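Long-range contacts in YjbQ family protein (Sulfolobus solfataricus, PDB 1VPH), which is of unknown function but belongs to the YjbQ (UPF0047) family and binds a metal ion, modelled as potassium, with a phosphate lodged nearby: residues D18-S23 and I142-L147; F28-I33 and E73-K78; A56-A61 and H99-A104; I94-H99 and E132-R137. All blocks are in the same frame, centred on the assembly; numbering follows the deposited sequence.

How the interactions relate
Interaction 1 joins strands 14-24 and 137-148 of the five-stranded sheet and encloses the other three contacts along the chain. Interaction 2 sets helix 69-83 against strand 29-32 of the three-stranded sheet, its centre about 19 Å from that of interaction 1. Interactions 3 and 4 have centres about 8 Å apart; they share His99 and helix 98-107 and both touch the metal and the phosphate. Their segments alternate in sequence, so the polar site is built from distant parts of the chain. Phe28 of interaction 2 packs against His99 and Leu133, linking the apolar helix packing to this site. Interaction 2 closes before interaction 4 opens, while its segments alternate with those of interaction 3.

Interaction 1 (D18-S23 and I142-L147); sequences DDIYVS and ITVEIL
The side chains of Asp19 and Thr143 run alongside one another on one face of the sheet, the carboxylate near the Thr143 hydroxyl, while Ile20, Ile142 and Val144 line the other. This is an antiparallel pairing of strands 14-24 and 137-148, strand 14-24 being an outer strand of the chain's five-stranded sheet. Both oxygens of the Asp19 carboxylate have partners outside the two segments: OD2 is hydrogen-bonded to His141, and OD1 makes a salt bridge to Arg116 of the second subunit.

Asp19 and Thr143 form the non-hydrogen-bonded pair, flanked by the hydrogen-bonded pairs Asp18-Val144 and Ile20-Ile142. Four nearly straight backbone bonds close these two rings; Ile20 N meets Ile142 O at 2.8 Å, and Val144 N meets Asp18 O at 2.8 Å. Between them the CA of Asp19 makes a CA-H...O contact of 3.4 Å with Ile142 O.

On the face with Ile142 and Val144, CG1 of Ile20 is turned away from the carbonyl carbon (chi1 -56°), and its extended chain carries CD1 to Val144 CG2 at 3.7 Å. CD1 of Ile142 touches Ile20 CG2 at 4.1 Å and Val22 CG2 at 4.0 Å. Gln36 and Ile40 of helix 34-44 pack on Ile20, while Ile142 and Val144 meet strand 49-55. At the start, Asp18 OD1 accepts the N-H of the next residue, Asp19, at 2.9 Å, through its anti lone pair.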
loop_
_atom_site.group_PDB
_atom_site.type_symbol
_atom_site.label_atom_id
_atom_site.label_comp_id
_atom_site.label_asym_id
_atom_site.label_seq_id
_atom_site.Cartn_x
_atom_site.Cartn_y
_atom_site.Cartn_z
ATOM N N ASP C 18 -7.739 10.372 15.328
ATOM C CA ASP C 18 -7.185 11.661 15.580
ATOM C C ASP C 18 -6.621 12.166 14.247
ATOM O O ASP C 18 -6.688 11.464 13.226
ATOM C CB ASP C 18 -6.130 11.541 16.691
ATOM C CG ASP C 18 -6.184 12.728 17.662
ATOM O OD1 ASP C 18 -6.289 13.855 17.138
ATOM O OD2 ASP C 18 -6.158 12.534 18.905
ATOM N N ASP C 19 -6.120 13.397 14.264
ATOM C CA ASP C 19 -5.758 14.136 13.065
ATOM C C ASP C 19 -4.440 14.854 13.258
ATOM O O ASP C 19 -4.163 15.412 14.320
ATOM C CB ASP C 19 -6.855 15.135 12.812
ATOM C CG ASP C 19 -8.127 14.457 12.621
ATOM O OD1 ASP C 19 -8.832 14.179 13.606
ATOM O OD2 ASP C 19 -8.342 14.028 11.509
ATOM N N ILE C 20 -3.646 14.842 12.209
ATOM C CA ILE C 20 -2.383 15.599 12.205
ATOM C C ILE C 20 -2.464 16.567 11.029
ATOM O O ILE C 20 -2.869 16.198 9.953
ATOM C CB ILE C 20 -1.097 14.639 12.087
ATOM C CG1 ILE C 20 -1.079 13.601 13.208
ATOM C CG2 ILE C 20 0.255 15.408 12.117
ATOM C CD1 ILE C 20 -0.007 12.489 13.041
ATOM N N TYR C 21 -2.105 17.818 11.281
ATOM C CA TYR C 21 -2.065 18.833 10.236
ATOM C C TYR C 21 -0.667 19.235 9.976
ATOM O O TYR C 21 0.163 19.362 10.898
ATOM C CB TYR C 21 -2.826 20.029 10.643
ATOM C CG TYR C 21 -4.193 19.571 10.919
ATOM C CD1 TYR C 21 -5.093 19.396 9.874
ATOM C CD2 TYR C 21 -4.564 19.197 12.218
ATOM C CE1 TYR C 21 -6.333 18.915 10.113
ATOM C CE2 TYR C 21 -5.816 18.723 12.468
ATOM C CZ TYR C 21 -6.715 18.614 11.414
ATOM O OH TYR C 21 -7.973 18.130 11.652
ATOM N N VAL C 22 -0.378 19.438 8.705
ATOM C CA VAL C 22 0.952 19.865 8.326
ATOM C C VAL C 22 0.841 20.971 7.293
ATOM O O VAL C 22 0.109 20.874 6.320
ATOM C CB VAL C 22 1.890 18.709 7.728
ATOM C CG1 VAL C 22 3.156 19.269 7.102
ATOM C CG2 VAL C 22 2.282 17.695 8.783
ATOM N N SER C 23 1.595 22.024 7.528
ATOM C CA SER C 23 1.794 23.062 6.533
ATOM C C SER C 23 3.118 22.779 5.820
ATOM O O SER C 23 4.147 22.547 6.446
ATOM C CB SER C 23 1.828 24.433 7.212
ATOM O OG SER C 23 2.082 25.437 6.265
ATOM N N ILE C 142 -3.715 14.670 7.757
ATOM C CA ILE C 142 -3.477 13.245 7.901
ATOM C C ILE C 142 -4.446 12.689 8.965
ATOM O O ILE C 142 -4.506 13.198 10.090
ATOM C CB ILE C 142 -2.051 12.968 8.400
ATOM C CG1 ILE C 142 -0.982 13.555 7.444
ATOM C CG2 ILE C 142 -1.789 11.462 8.535
ATOM C CD1 ILE C 142 0.076 14.367 8.127
ATOM N N THR C 143 -5.207 11.672 8.598
ATOM C CA THR C 143 -6.045 10.962 9.552
ATOM C C THR C 143 -5.263 9.842 10.147
ATOM O O THR C 143 -4.599 9.087 9.418
ATOM C CB THR C 143 -7.258 10.351 8.812
ATOM O OG1 THR C 143 -7.989 11.442 8.239
ATOM C CG2 THR C 143 -8.152 9.561 9.748
ATOM N N VAL C 144 -5.379 9.686 11.467
ATOM C CA VAL C 144 -4.770 8.568 12.145
ATOM C C VAL C 144 -5.907 7.814 12.784
ATOM O O VAL C 144 -6.586 8.349 13.611
ATOM C CB VAL C 144 -3.755 9.010 13.195
ATOM C CG1 VAL C 144 -3.109 7.835 13.912
ATOM C CG2 VAL C 144 -2.656 9.934 12.555
ATOM N N GLU C 145 -6.063 6.555 12.415
ATOM C CA GLU C 145 -7.124 5.730 12.994
ATOM C C GLU C 145 -6.524 4.497 13.655
ATOM O O GLU C 145 -5.761 3.766 13.028
ATOM C CB GLU C 145 -8.074 5.345 11.890
ATOM C CG GLU C 145 -9.328 4.640 12.375
ATOM C CD GLU C 145 -10.234 4.168 11.227
ATOM O OE1 GLU C 145 -9.975 4.496 10.037
ATOM O OE2 GLU C 145 -11.249 3.490 11.518
ATOM N N ILE C 146 -6.865 4.262 14.917
ATOM C CA ILE C 146 -6.461 3.046 15.603
ATOM C C ILE C 146 -7.713 2.181 15.767
ATOM O O ILE C 146 -8.764 2.659 16.134
ATOM C CB ILE C 146 -5.776 3.303 16.973
ATOM C CG1 ILE C 146 -4.540 4.226 16.783
ATOM C CG2 ILE C 146 -5.238 2.015 17.505
ATOM C CD1 ILE C 146 -4.834 5.642 16.923
ATOM N N LEU C 147 -7.580 0.904 15.455
ATOM C CA LEU C 147 -8.720 -0.021 15.529
ATOM C C LEU C 147 -8.240 -1.303 16.189
ATOM O O LEU C 147 -7.196 -1.805 15.810
ATOM C CB LEU C 147 -9.244 -0.220 14.114
ATOM C CG LEU C 147 -10.592 -0.875 13.784
ATOM C CD1 LEU C 147 -11.274 -0.163 12.665
ATOM C CD2 LEU C 147 -10.395 -2.344 13.395
#

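Interaction 2 (F28-I33 and E73-K78); sequences FELVDI and EDILTK
Leu76 is pressed against Phe28, Glu29 and Leu30, where helix 69-83 packs on strand 29-32, an outer strand of the three-stranded antiparallel sheet. With CG swung away from its own carbonyl carbon (chi1 -72°), Leu76 reaches the strand with both methyls. CD1 meets backbone, reaching Phe28 O at 3.7 Å and the CA of Glu29 at 3.8 Å. CD2 too passes the backbone, 3.8 Å from Glu29 N, before reaching Phe28 CB and Leu30 CG (4.0 Å from the latter), the two leucine side chains running antiparallel alongside each other. Leu30 turns its CD1 to the neighbouring helix residue instead, lying crosswise to Ile75 with 4.1 Å between the two CD1 atoms.

In the next shell, Met72 and Val131 border Leu30, and Pro85, Lys80 and Leu133 touch the side chain of Phe28, whose ring also meets that of His99. Backbone bonds from Glu29 to Glu132 and from Val31 to Leu130 hold the strand in its sheet. The third subunit pins the helix: its Leu102 packs on Ile75 and its Glu84 makes a salt bridge with Lys78. Within the helix, Glu73 O accepts both Thr77 N and Thr77 OG1, the hydroxyl coming from above the carbonyl plane at 2.9 Å.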
loop_
_atom_site.group_PDB
_atom_site.type_symbol
_atom_site.label_atom_id
_atom_site.label_comp_id
_atom_site.label_asym_id
_atom_site.label_seq_id
_atom_site.Cartn_x
_atom_site.Cartn_y
_atom_site.Cartn_z
ATOM N N PHE C 28 8.296 19.844 -3.194
ATOM C CA PHE C 28 8.568 18.479 -2.755
ATOM C C PHE C 28 9.140 18.485 -1.320
ATOM O O PHE C 28 10.124 19.174 -1.029
ATOM C CB PHE C 28 9.598 17.790 -3.640
ATOM C CG PHE C 28 9.100 17.443 -5.022
ATOM C CD1 PHE C 28 9.154 18.376 -6.040
ATOM C CD2 PHE C 28 8.590 16.206 -5.301
ATOM C CE1 PHE C 28 8.703 18.067 -7.310
ATOM C CE2 PHE C 28 8.135 15.896 -6.577
ATOM C CZ PHE C 28 8.202 16.818 -7.568
ATOM N N GLU C 29 8.534 17.722 -0.429
ATOM C CA GLU C 29 8.950 17.739 0.954
ATOM C C GLU C 29 8.542 16.437 1.632
ATOM O O GLU C 29 7.506 15.851 1.296
ATOM C CB GLU C 29 8.281 18.923 1.610
ATOM C CG GLU C 29 8.796 19.301 2.960
ATOM C CD GLU C 29 8.068 20.546 3.495
ATOM O OE1 GLU C 29 8.348 21.632 2.974
ATOM O OE2 GLU C 29 7.209 20.453 4.410
ATOM N N LEU C 30 9.402 15.948 2.521
ATOM C CA LEU C 30 9.038 14.835 3.410
ATOM C C LEU C 30 8.933 15.410 4.797
ATOM O O LEU C 30 9.841 16.127 5.226
ATOM C CB LEU C 30 10.144 13.783 3.415
ATOM C CG LEU C 30 10.280 12.818 2.259
ATOM C CD1 LEU C 30 11.509 11.938 2.515
ATOM C CD2 LEU C 30 9.046 11.972 2.103
ATOM N N VAL C 31 7.842 15.114 5.496
ATOM C CA VAL C 31 7.668 15.602 6.876
ATOM C C VAL C 31 7.476 14.421 7.796
ATOM O O VAL C 31 6.545 13.636 7.609
ATOM C CB VAL C 31 6.483 16.575 6.956
ATOM C CG1 VAL C 31 6.305 17.041 8.376
ATOM C CG2 VAL C 31 6.784 17.787 6.005
ATOM N N ASP C 32 8.394 14.273 8.764
ATOM C CA ASP C 32 8.356 13.141 9.715
ATOM C C ASP C 32 7.219 13.334 10.722
ATOM O O ASP C 32 7.174 14.361 11.403
ATOM C CB ASP C 32 9.699 13.013 10.477
ATOM C CG ASP C 32 9.893 11.658 11.095
ATOM O OD1 ASP C 32 8.906 11.128 11.701
ATOM O OD2 ASP C 32 11.028 11.092 10.955
ATOM N N ILE C 33 6.299 12.384 10.788
ATOM C CA ILE C 33 5.145 12.448 11.673
ATOM C C ILE C 33 5.114 11.303 12.649
ATOM O O ILE C 33 4.125 11.093 13.356
ATOM C CB ILE C 33 3.827 12.537 10.891
ATOM C CG1 ILE C 33 3.613 11.279 10.032
ATOM C CG2 ILE C 33 3.839 13.782 10.078
ATOM C CD1 ILE C 33 2.190 11.172 9.462
ATOM N N GLU C 73 16.519 13.272 0.845
ATOM C CA GLU C 73 16.775 13.957 -0.404
ATOM C C GLU C 73 16.747 12.958 -1.582
ATOM O O GLU C 73 16.176 13.289 -2.609
ATOM C CB GLU C 73 18.062 14.783 -0.319
ATOM C CG GLU C 73 17.856 16.050 0.466
ATOM C CD GLU C 73 19.146 16.857 0.646
ATOM O OE1 GLU C 73 20.082 16.686 -0.180
ATOM O OE2 GLU C 73 19.214 17.657 1.617
ATOM N N ASP C 74 17.346 11.767 -1.423
ATOM C CA ASP C 74 17.297 10.709 -2.451
ATOM C C ASP C 74 15.857 10.335 -2.793
ATOM O O ASP C 74 15.463 10.268 -3.970
ATOM C CB ASP C 74 18.082 9.485 -1.999
ATOM C CG ASP C 74 19.544 9.806 -1.653
ATOM O OD1 ASP C 74 20.187 10.701 -2.318
ATOM O OD2 ASP C 74 20.071 9.141 -0.728
ATOM N N ILE C 75 15.058 10.087 -1.762
ATOM C CA ILE C 75 13.641 9.757 -1.973
ATOM C C ILE C 75 12.931 10.782 -2.857
ATOM O O ILE C 75 12.291 10.425 -3.850
ATOM C CB ILE C 75 12.899 9.602 -0.635
ATOM C CG1 ILE C 75 13.369 8.314 0.056
ATOM C CG2 ILE C 75 11.415 9.489 -0.889
ATOM C CD1 ILE C 75 12.971 8.237 1.545
ATOM N N LEU C 76 13.099 12.064 -2.531
ATOM C CA LEU C 76 12.409 13.119 -3.250
ATOM C C LEU C 76 13.005 13.268 -4.654
ATOM O O LEU C 76 12.277 13.585 -5.586
ATOM C CB LEU C 76 12.500 14.453 -2.480
ATOM C CG LEU C 76 11.669 14.577 -1.218
ATOM C CD1 LEU C 76 11.903 15.918 -0.559
ATOM C CD2 LEU C 76 10.155 14.383 -1.442
ATOM N N THR C 77 14.306 13.035 -4.784
ATOM C CA THR C 77 14.957 13.119 -6.088
ATOM C C THR C 77 14.424 12.023 -7.017
ATOM O O THR C 77 14.107 12.300 -8.182
ATOM C CB THR C 77 16.438 13.010 -5.935
ATOM O OG1 THR C 77 16.910 14.224 -5.307
ATOM C CG2 THR C 77 17.070 12.866 -7.298
ATOM N N LYS C 78 14.345 10.797 -6.500
ATOM C CA LYS C 78 13.784 9.671 -7.252
ATOM C C LYS C 78 12.289 9.917 -7.614
ATOM O O LYS C 78 11.860 9.641 -8.724
ATOM C CB LYS C 78 13.945 8.407 -6.420
ATOM C CG LYS C 78 13.326 7.155 -7.010
ATOM C CD LYS C 78 14.244 6.402 -7.946
ATOM C CE LYS C 78 14.301 6.903 -9.324
ATOM N NZ LYS C 78 15.710 6.619 -9.920
#

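Interaction 3 (A56-A61 and H99-A104); sequences AHSTAA and HAHLGA. With K (potassium ion), chain K; PO4 (phosphate ion), chain L.
A chi1 of 64° sets Thr59 CG2 on the side away from its own carbonyl carbon, which lays this methyl squarely over the His101 ring, and puts OG1 between the backbone N and the carbonyl carbon. The result is a CH-pi contact, CG2 lying 3.5 Å from the ring centroid. Ser58, with a similar chi1 of 70°, brings OG to the edge of the same ring, 3.1 Å from His101 CE1 and near the ring plane. The ring itself is fixed at two points: ND1 bonds Asn65 OD1 of the second subunit, and NE2 binds the ion modelled as potassium at 2.2 Å.

Ser58 OG and Thr59 OG1 also donate to a phosphate, probably from the crystallisation liquor, at 2.7 Å from its O2 and 2.8 Å from its O4 respectively; Arg140 NH2 bonds Thr59 OG1 too. Backbone N-H groups of both residues and His57 ND1 add to the grip, consistent with an anion-binding pocket.

Behind it, Ala104 CB nestles against Ser58 O at 3.3 Å and Ala60 O at 3.4 Å, while Ala100 CB meets Thr59 CB. These small residues let helix 98-107 lie close to the turn entering strand 60-65, whose backbone pairs with strand 127-132.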
loop_
_atom_site.group_PDB
_atom_site.type_symbol
_atom_site.label_atom_id
_atom_site.label_comp_id
_atom_site.label_asym_id
_atom_site.label_seq_id
_atom_site.Cartn_x
_atom_site.Cartn_y
_atom_site.Cartn_z
ATOM N N ALA C 56 -6.220 12.260 2.815
ATOM C CA ALA C 56 -7.339 12.459 1.898
ATOM C C ALA C 56 -6.986 13.491 0.817
ATOM O O ALA C 56 -7.677 14.517 0.676
ATOM C CB ALA C 56 -8.557 12.937 2.661
ATOM N N HIS C 57 -5.864 13.296 0.157
ATOM C CA HIS C 57 -5.287 14.277 -0.738
ATOM C C HIS C 57 -4.819 13.467 -1.922
ATOM O O HIS C 57 -4.394 12.331 -1.757
ATOM C CB HIS C 57 -4.059 14.935 -0.087
ATOM C CG HIS C 57 -4.343 15.790 1.104
ATOM N ND1 HIS C 57 -5.048 16.965 1.021
ATOM C CD2 HIS C 57 -3.948 15.676 2.398
ATOM C CE1 HIS C 57 -5.098 17.530 2.215
ATOM N NE2 HIS C 57 -4.428 16.773 3.066
ATOM N N SER C 58 -4.906 14.023 -3.123
ATOM C CA SER C 58 -4.486 13.293 -4.298
ATOM C C SER C 58 -3.080 13.705 -4.786
ATOM O O SER C 58 -2.571 13.097 -5.756
ATOM C CB SER C 58 -5.537 13.512 -5.377
ATOM O OG SER C 58 -5.469 14.864 -5.823
ATOM N N THR C 59 -2.433 14.660 -4.114
ATOM C CA THR C 59 -1.090 15.109 -4.504
ATOM C C THR C 59 -0.092 15.037 -3.333
ATOM O O THR C 59 0.987 15.632 -3.348
ATOM C CB THR C 59 -1.171 16.527 -5.090
ATOM O OG1 THR C 59 -1.615 17.429 -4.100
ATOM C CG2 THR C 59 -2.093 16.539 -6.290
ATOM N N ALA C 60 -0.483 14.265 -2.334
ATOM C CA ALA C 60 0.367 13.868 -1.253
ATOM C C ALA C 60 0.224 12.368 -0.981
ATOM O O ALA C 60 -0.707 11.691 -1.471
ATOM C CB ALA C 60 0.061 14.683 0.006
ATOM N N ALA C 61 1.180 11.829 -0.228
ATOM C CA ALA C 61 1.183 10.406 0.077
ATOM C C ALA C 61 1.717 10.165 1.481
ATOM O O ALA C 61 2.202 11.084 2.140
ATOM C CB ALA C 61 2.017 9.610 -0.960
ATOM N N HIS C 99 2.456 15.576 -12.252
ATOM C CA HIS C 99 3.513 14.783 -11.640
ATOM C C HIS C 99 3.143 14.388 -10.213
ATOM O O HIS C 99 3.444 13.265 -9.774
ATOM C CB HIS C 99 4.818 15.580 -11.631
ATOM C CG HIS C 99 4.832 16.671 -10.593
ATOM N ND1 HIS C 99 4.273 17.907 -10.809
ATOM C CD2 HIS C 99 5.239 16.663 -9.297
ATOM C CE1 HIS C 99 4.400 18.642 -9.718
ATOM N NE2 HIS C 99 4.982 17.909 -8.782
ATOM N N ALA C 100 2.521 15.315 -9.477
ATOM C CA ALA C 100 2.178 15.098 -8.077
ATOM C C ALA C 100 1.115 14.028 -7.930
ATOM O O ALA C 100 1.199 13.162 -7.065
ATOM C CB ALA C 100 1.702 16.426 -7.446
ATOM N N HIS C 101 0.125 14.077 -8.807
ATOM C CA HIS C 101 -0.907 13.046 -8.841
ATOM C C HIS C 101 -0.322 11.653 -9.184
ATOM O O HIS C 101 -0.702 10.648 -8.600
ATOM C CB HIS C 101 -1.937 13.360 -9.921
ATOM C CG HIS C 101 -2.794 14.558 -9.623
ATOM N ND1 HIS C 101 -3.829 14.504 -8.720
ATOM C CD2 HIS C 101 -2.788 15.812 -10.124
ATOM C CE1 HIS C 101 -4.436 15.673 -8.685
ATOM N NE2 HIS C 101 -3.807 16.496 -9.512
ATOM N N LEU C 102 0.620 11.608 -10.125
ATOM C CA LEU C 102 1.286 10.352 -10.483
ATOM C C LEU C 102 2.057 9.751 -9.325
ATOM O O LEU C 102 1.919 8.595 -9.050
ATOM C CB LEU C 102 2.190 10.587 -11.688
ATOM C CG LEU C 102 1.523 10.970 -13.017
ATOM C CD1 LEU C 102 2.578 11.192 -14.118
ATOM C CD2 LEU C 102 0.554 9.953 -13.476
ATOM N N GLY C 103 2.851 10.565 -8.639
ATOM C CA GLY C 103 3.606 10.107 -7.469
ATOM C C GLY C 103 2.708 9.569 -6.391
ATOM O O GLY C 103 2.962 8.522 -5.812
ATOM N N ALA C 104 1.651 10.302 -6.089
ATOM C CA ALA C 104 0.735 9.908 -5.023
ATOM C C ALA C 104 0.013 8.609 -5.402
ATOM O O ALA C 104 -0.187 7.721 -4.579
ATOM C CB ALA C 104 -0.264 10.980 -4.766
HETATM K K K K . -4.305 18.529 -10.247
HETATM P P PO4 L . -5.266 17.489 -3.076
HETATM O O1 PO4 L . -5.093 18.785 -3.756
HETATM O O2 PO4 L . -6.216 16.574 -3.850
HETATM O O3 PO4 L . -5.965 17.664 -1.745
HETATM O O4 PO4 L . -3.945 16.879 -2.680
HETATM O O HOH W 1 -6.332 18.339 -10.382
#

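Interaction 4 (I94-H99 and E132-R137); sequences IDDNAH and ELDGPR. With K (potassium ion), chain K; PO4 (phosphate ion), chain L.
The side chains of Asn97 and Asp134 come together crosswise, with Asn97 ND2 donating to Asp134 OD2 at 3.0 Å. The acceptor lies in the amide plane, but the donor comes from above the carboxylate, whose plane is 61° from that of the amide. OD2 also receives Arg137 NH2 at 3.0 Å on its anti side, completing a salt bridge, so one oxygen takes two donors. Arg137 NE bonds Asp134 O as well, a side-on grip that fixes the guanidinium, while NH2, besides bonding OD2, joins NH1 in holding phosphate O1; the longer of these bonds is 3.3 Å from NH1. Arg140 and the loop around Ser58 hold the same phosphate.

A chi1 of 68° places the Asn97 amide between its own backbone N and carbonyl carbon, where ND2 meets Asp134 and OD1 binds the metal at 2.3 Å. Asp95 OD2 binds it at 2.4 Å, with His91, His101 and a water as further ligands. These distances are short for potassium, leaving the metal's identity in some doubt. Asp134 probably helps aim OD1.

His99 NE2 donates to Leu133 O at 2.9 Å, tilted 26° from the ring plane. Asp134 N is taken by Glu132 OE2, itself salt-bridged to Arg140. The contact ties the start of helix 98-107 to the loop between strands 127-132 and 137-148, with Leu133 packed on Ala100 and on Ile79 of helix 69-83.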
loop_
_atom_site.group_PDB
_atom_site.type_symbol
_atom_site.label_atom_id
_atom_site.label_comp_id
_atom_site.label_asym_id
_atom_site.label_seq_id
_atom_site.Cartn_x
_atom_site.Cartn_y
_atom_site.Cartn_z
ATOM N N ILE C 94 -4.912 21.513 -17.424
ATOM C CA ILE C 94 -5.898 21.965 -16.434
ATOM C C ILE C 94 -5.231 22.528 -15.211
ATOM O O ILE C 94 -5.636 23.539 -14.666
ATOM C CB ILE C 94 -6.719 20.738 -15.988
ATOM C CG1 ILE C 94 -7.312 20.067 -17.208
ATOM C CG2 ILE C 94 -7.790 21.126 -14.993
ATOM C CD1 ILE C 94 -8.352 19.075 -16.908
ATOM N N ASP C 95 -4.199 21.836 -14.807
ATOM C CA ASP C 95 -3.461 22.135 -13.625
ATOM C C ASP C 95 -1.978 22.079 -14.025
ATOM O O ASP C 95 -1.658 21.951 -15.196
ATOM C CB ASP C 95 -3.827 21.078 -12.641
ATOM C CG ASP C 95 -3.929 21.592 -11.239
ATOM O OD1 ASP C 95 -3.305 22.627 -10.898
ATOM O OD2 ASP C 95 -4.629 20.902 -10.472
ATOM N N ASP C 96 -1.082 22.357 -13.106
ATOM C CA ASP C 96 0.344 22.136 -13.293
ATOM C C ASP C 96 0.930 21.146 -12.336
ATOM O O ASP C 96 2.062 21.336 -11.871
ATOM C CB ASP C 96 1.042 23.487 -12.985
ATOM C CG ASP C 96 0.749 24.027 -11.513
ATOM O OD1 ASP C 96 0.110 23.336 -10.671
ATOM O OD2 ASP C 96 1.164 25.174 -11.203
ATOM N N ASN C 97 0.187 20.105 -11.983
ATOM C CA ASN C 97 0.654 19.219 -10.930
ATOM C C ASN C 97 0.420 17.739 -11.260
ATOM O O ASN C 97 0.303 16.930 -10.371
ATOM C CB ASN C 97 0.007 19.608 -9.607
ATOM C CG ASN C 97 -1.483 19.352 -9.576
ATOM O OD1 ASN C 97 -2.114 19.038 -10.605
ATOM N ND2 ASN C 97 -2.071 19.534 -8.410
ATOM N N ALA C 98 0.349 17.410 -12.560
ATOM C CA ALA C 98 0.191 16.019 -12.994
ATOM C C ALA C 98 1.201 15.136 -12.315
ATOM O O ALA C 98 0.827 14.081 -11.839
ATOM C CB ALA C 98 0.306 15.881 -14.472
ATOM N N HIS C 99 2.456 15.576 -12.252
ATOM C CA HIS C 99 3.513 14.783 -11.640
ATOM C C HIS C 99 3.143 14.388 -10.213
ATOM O O HIS C 99 3.444 13.265 -9.774
ATOM C CB HIS C 99 4.818 15.580 -11.631
ATOM C CG HIS C 99 4.832 16.671 -10.593
ATOM N ND1 HIS C 99 4.273 17.907 -10.809
ATOM C CD2 HIS C 99 5.239 16.663 -9.297
ATOM C CE1 HIS C 99 4.400 18.642 -9.718
ATOM N NE2 HIS C 99 4.982 17.909 -8.782
ATOM N N GLU C 132 4.906 15.362 0.464
ATOM C CA GLU C 132 4.310 16.463 -0.255
ATOM C C GLU C 132 4.910 16.513 -1.626
ATOM O O GLU C 132 6.154 16.460 -1.753
ATOM C CB GLU C 132 4.624 17.809 0.428
ATOM C CG GLU C 132 4.260 19.010 -0.414
ATOM C CD GLU C 132 2.746 19.110 -0.567
ATOM O OE1 GLU C 132 2.145 19.701 0.337
ATOM O OE2 GLU C 132 2.174 18.577 -1.552
ATOM N N LEU C 133 4.057 16.553 -2.641
ATOM C CA LEU C 133 4.520 16.638 -4.041
ATOM C C LEU C 133 4.032 17.850 -4.783
ATOM O O LEU C 133 4.469 18.073 -5.930
ATOM C CB LEU C 133 4.131 15.377 -4.863
ATOM C CG LEU C 133 4.660 14.012 -4.405
ATOM C CD1 LEU C 133 4.402 12.915 -5.435
ATOM C CD2 LEU C 133 6.166 14.078 -4.065
ATOM N N ASP C 134 3.162 18.629 -4.157
ATOM C CA ASP C 134 2.588 19.835 -4.755
ATOM C C ASP C 134 2.496 20.974 -3.721
ATOM O O ASP C 134 1.503 21.693 -3.658
ATOM C CB ASP C 134 1.207 19.525 -5.355
ATOM C CG ASP C 134 0.688 20.631 -6.288
ATOM O OD1 ASP C 134 1.467 21.218 -7.061
ATOM O OD2 ASP C 134 -0.519 20.898 -6.295
ATOM N N GLY C 135 3.565 21.186 -2.952
ATOM C CA GLY C 135 3.570 22.291 -1.970
ATOM C C GLY C 135 3.952 23.613 -2.625
ATOM O O GLY C 135 4.236 23.659 -3.832
ATOM N N PRO C 136 3.929 24.713 -1.851
ATOM C CA PRO C 136 3.507 24.748 -0.462
ATOM C C PRO C 136 2.003 24.612 -0.341
ATOM O O PRO C 136 1.274 25.077 -1.195
ATOM C CB PRO C 136 3.980 26.114 0.015
ATOM C CG PRO C 136 4.055 26.937 -1.224
ATOM C CD PRO C 136 4.303 26.046 -2.362
ATOM N N ARG C 137 1.564 23.920 0.699
ATOM C CA ARG C 137 0.144 23.808 1.012
ATOM C C ARG C 137 0.028 24.200 2.460
ATOM O O ARG C 137 0.863 23.759 3.254
ATOM C CB ARG C 137 -0.315 22.359 0.891
ATOM C CG ARG C 137 -0.332 21.784 -0.530
ATOM C CD ARG C 137 -1.089 22.600 -1.500
ATOM N NE ARG C 137 -1.320 21.847 -2.723
ATOM C CZ ARG C 137 -2.387 21.082 -2.946
ATOM N NH1 ARG C 137 -3.358 20.970 -2.053
ATOM N NH2 ARG C 137 -2.484 20.422 -4.082
HETATM K K K K . -4.305 18.529 -10.247
HETATM P P PO4 L . -5.266 17.489 -3.076
HETATM O O1 PO4 L . -5.093 18.785 -3.756
HETATM O O2 PO4 L . -6.216 16.574 -3.850
HETATM O O3 PO4 L . -5.965 17.664 -1.745
HETATM O O4 PO4 L . -3.945 16.879 -2.680
HETATM O O HOH W 1 -6.332 18.339 -10.382
#